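Transcriptional regulator, LacI family protein (Rhodococcus jostii, PDB 3K9C) probably binds a cis-regulatory DNA region as a transcription factor of the LacI family, with a periplasmic-binding-protein-like domain. Local coordinates at residues Gly166-His177 with Phe192-Leu203. Residues are numbered along the deposited sequence; the frame is centred on the assembly and turned at random.
Sequences GTTETEGAEGMH and FNDRCATGVLDL
F192 lies alongside T167, its CE2 3.6 Å from T167 CG2. Next to it N193 gives a weak hydrogen bond from ND2 to T167 O (3.4 Å), while its OD1 turns back to take the N-H of C196, nearly along the C=O axis, and caps helix 194-206. R195 leaves the helix with CG anti to the backbone N (chi1 -179°), which lays its CG against E169 CD; E169, bent at chi2 (90°), folds its carboxylate over this aliphatic stem. OE2 sits 3.5 Å from R195 NE but well out of the guanidinium plane, a salt bridge of charge alone. The stronger polar partners lie beyond: Q22 O for R195, and for E169 R224 of the second subunit, a salt bridge tying this edge to the dimer partner. With an alanine at E169, that R224 is likely to lose its carboxylate mate and the R195 stem its cover. C196 SG rests on G172 CA, which lies 3.2 Å from C196 O in a CA-H...O contact. G199 returns the contact, its CA 3.3 Å from E169 O. V200 CG1 packs against M176 CE, the selenomethionine crossing it at about a right angle, and both also touch I132 on strand 129-133. L203 CD2 ends over A173 O and M176 CB. In this parallel alpha/beta lobe of the periplasmic-binding-protein-like fold, the axes of 169-177 and 194-203 approach to 6.2 Å, crossing at -47°. Such closeness depends on G172 and G199, where any CB would strike a carbonyl oxygen opposite; CA-H...O contacts therefore knit the middle, with charge at one end and apolar packing at the other.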
# COMPACT_ATOMS: atom_id res chain seq x y z
N GLY B 166 -0.02 12.02 -12.26
CA GLY B 166 0.83 10.88 -11.97
C GLY B 166 -0.02 9.81 -11.31
O GLY B 166 -1.24 9.85 -11.43
N THR B 167 0.62 8.89 -10.60
CA THR B 167 -0.07 7.80 -9.93
C THR B 167 -0.10 7.91 -8.41
O THR B 167 -0.64 7.03 -7.75
CB THR B 167 0.59 6.45 -10.26
OG1 THR B 167 1.92 6.44 -9.72
CG2 THR B 167 0.67 6.23 -11.76
N THR B 168 0.48 8.97 -7.86
CA THR B 168 0.52 9.10 -6.40
C THR B 168 -0.36 10.23 -5.88
O THR B 168 -0.81 11.09 -6.65
CB THR B 168 1.95 9.34 -5.90
OG1 THR B 168 2.32 10.70 -6.18
CG2 THR B 168 2.93 8.39 -6.58
N GLU B 169 -0.57 10.23 -4.57
CA GLU B 169 -1.39 11.25 -3.93
C GLU B 169 -0.85 12.66 -4.15
O GLU B 169 -1.62 13.62 -4.23
CB GLU B 169 -1.52 10.99 -2.42
CG GLU B 169 -2.03 9.59 -2.06
CD GLU B 169 -0.91 8.56 -1.90
OE1 GLU B 169 0.16 8.72 -2.52
OE2 GLU B 169 -1.10 7.58 -1.15
N THR B 170 0.47 12.79 -4.27
CA THR B 170 1.08 14.10 -4.47
C THR B 170 0.67 14.77 -5.77
O THR B 170 0.40 15.97 -5.80
CB THR B 170 2.61 14.02 -4.43
OG1 THR B 170 3.02 13.43 -3.19
CG2 THR B 170 3.22 15.42 -4.55
N GLU B 171 0.64 14.00 -6.86
CA GLU B 171 0.24 14.56 -8.15
C GLU B 171 -1.24 14.89 -8.11
O GLU B 171 -1.70 15.86 -8.74
CB GLU B 171 0.53 13.58 -9.29
CG GLU B 171 2.00 13.43 -9.64
CD GLU B 171 2.74 12.52 -8.69
OE1 GLU B 171 2.31 11.35 -8.56
OE2 GLU B 171 3.74 12.96 -8.10
N GLY B 172 -1.98 14.09 -7.36
CA GLY B 172 -3.40 14.34 -7.25
C GLY B 172 -3.58 15.72 -6.63
O GLY B 172 -4.30 16.56 -7.15
N ALA B 173 -2.90 15.94 -5.51
CA ALA B 173 -2.98 17.20 -4.79
C ALA B 173 -2.51 18.38 -5.65
O ALA B 173 -3.20 19.39 -5.76
CB ALA B 173 -2.16 17.12 -3.52
N GLU B 174 -1.33 18.25 -6.24
CA GLU B 174 -0.80 19.32 -7.07
C GLU B 174 -1.71 19.63 -8.25
O GLU B 174 -2.03 20.78 -8.52
CB GLU B 174 0.61 18.97 -7.57
CG GLU B 174 1.69 19.24 -6.53
CD GLU B 174 1.70 20.70 -6.07
OE1 GLU B 174 2.07 21.58 -6.87
OE2 GLU B 174 1.33 20.98 -4.90
N GLY B 175 -2.15 18.58 -8.94
CA GLY B 175 -3.04 18.78 -10.07
C GLY B 175 -4.31 19.49 -9.65
O GLY B 175 -4.81 20.34 -10.38
N MSE B 176 -4.85 19.14 -8.49
CA MSE B 176 -6.08 19.76 -8.02
C MSE B 176 -5.83 21.23 -7.68
O MSE B 176 -6.67 22.09 -7.94
CB MSE B 176 -6.63 19.02 -6.80
CG MSE B 176 -8.05 19.43 -6.36
SE MSE B 176 -9.43 19.19 -7.74
CE MSE B 176 -8.50 17.99 -8.90
N HIS B 177 -4.66 21.49 -7.10
CA HIS B 177 -4.27 22.85 -6.74
C HIS B 177 -4.24 23.68 -8.03
O HIS B 177 -4.83 24.76 -8.10
CB HIS B 177 -2.89 22.83 -6.09
CG HIS B 177 -2.32 24.19 -5.84
ND1 HIS B 177 -2.93 25.10 -5.01
CD2 HIS B 177 -1.21 24.79 -6.32
CE1 HIS B 177 -2.22 26.22 -5.00
NE2 HIS B 177 -1.17 26.06 -5.79
N PHE B 192 -6.46 10.08 -12.48
CA PHE B 192 -5.88 8.94 -13.21
C PHE B 192 -6.21 7.62 -12.51
O PHE B 192 -6.64 6.67 -13.16
CB PHE B 192 -4.36 9.09 -13.34
CG PHE B 192 -3.71 7.93 -14.01
CD1 PHE B 192 -4.00 7.63 -15.34
CD2 PHE B 192 -2.83 7.10 -13.32
CE1 PHE B 192 -3.42 6.53 -15.96
CE2 PHE B 192 -2.25 6.00 -13.93
CZ PHE B 192 -2.54 5.71 -15.26
N ASN B 193 -5.97 7.57 -11.20
CA ASN B 193 -6.28 6.38 -10.41
C ASN B 193 -6.71 6.76 -8.99
O ASN B 193 -6.66 7.93 -8.62
CB ASN B 193 -5.08 5.39 -10.38
CG ASN B 193 -3.87 5.89 -9.57
OD1 ASN B 193 -3.92 6.91 -8.89
ND2 ASN B 193 -2.79 5.14 -9.64
N ASP B 194 -7.16 5.77 -8.22
CA ASP B 194 -7.61 6.00 -6.84
C ASP B 194 -6.60 6.69 -5.92
O ASP B 194 -6.97 7.53 -5.10
CB ASP B 194 -8.02 4.67 -6.19
CG ASP B 194 -9.23 4.03 -6.84
OD1 ASP B 194 -9.94 4.72 -7.61
OD2 ASP B 194 -9.49 2.84 -6.57
N ARG B 195 -5.32 6.32 -6.04
CA ARG B 195 -4.30 6.94 -5.20
C ARG B 195 -4.17 8.42 -5.55
O ARG B 195 -3.95 9.26 -4.67
CB ARG B 195 -2.95 6.23 -5.38
CG ARG B 195 -1.85 6.82 -4.50
CD ARG B 195 -0.60 5.98 -4.55
NE ARG B 195 -0.56 4.99 -3.48
CZ ARG B 195 0.39 4.07 -3.35
NH1 ARG B 195 1.39 4.01 -4.22
NH2 ARG B 195 0.35 3.22 -2.33
N CYS B 196 -4.31 8.74 -6.83
CA CYS B 196 -4.24 10.12 -7.28
C CYS B 196 -5.46 10.87 -6.75
O CYS B 196 -5.36 12.01 -6.29
CB CYS B 196 -4.24 10.16 -8.81
SG CYS B 196 -4.18 11.80 -9.52
N ALA B 197 -6.61 10.20 -6.80
CA ALA B 197 -7.87 10.77 -6.32
C ALA B 197 -7.78 11.03 -4.82
O ALA B 197 -8.32 12.00 -4.31
CB ALA B 197 -9.04 9.81 -6.63
N THR B 198 -7.09 10.15 -4.11
CA THR B 198 -6.94 10.33 -2.67
C THR B 198 -6.31 11.69 -2.37
O THR B 198 -6.70 12.37 -1.43
CB THR B 198 -6.07 9.22 -2.04
OG1 THR B 198 -6.76 7.97 -2.10
CG2 THR B 198 -5.77 9.56 -0.58
N GLY B 199 -5.34 12.10 -3.20
CA GLY B 199 -4.69 13.38 -3.01
C GLY B 199 -5.60 14.55 -3.37
O GLY B 199 -5.51 15.64 -2.78
N VAL B 200 -6.46 14.32 -4.35
CA VAL B 200 -7.40 15.33 -4.80
C VAL B 200 -8.38 15.61 -3.67
O VAL B 200 -8.66 16.77 -3.36
CB VAL B 200 -8.19 14.84 -6.04
CG1 VAL B 200 -9.29 15.83 -6.39
CG2 VAL B 200 -7.23 14.64 -7.22
N LEU B 201 -8.90 14.55 -3.06
CA LEU B 201 -9.85 14.68 -1.95
C LEU B 201 -9.19 15.31 -0.74
O LEU B 201 -9.81 16.11 -0.04
CB LEU B 201 -10.40 13.30 -1.56
CG LEU B 201 -11.29 12.59 -2.57
CD1 LEU B 201 -11.53 11.15 -2.12
CD2 LEU B 201 -12.60 13.34 -2.73
N ASP B 202 -7.93 14.93 -0.47
CA ASP B 202 -7.19 15.47 0.67
C ASP B 202 -7.04 16.98 0.55
O ASP B 202 -7.18 17.70 1.54
CB ASP B 202 -5.78 14.88 0.76
CG ASP B 202 -5.78 13.38 0.96
OD1 ASP B 202 -6.71 12.85 1.60
OD2 ASP B 202 -4.81 12.74 0.49
N LEU B 203 -6.72 17.44 -0.65
CA LEU B 203 -6.55 18.86 -0.89
C LEU B 203 -7.87 19.60 -0.80
O LEU B 203 -7.97 20.64 -0.14
CB LEU B 203 -5.94 19.11 -2.28
CG LEU B 203 -5.81 20.61 -2.57
CD1 LEU B 203 -4.65 21.14 -1.77
CD2 LEU B 203 -5.59 20.86 -4.05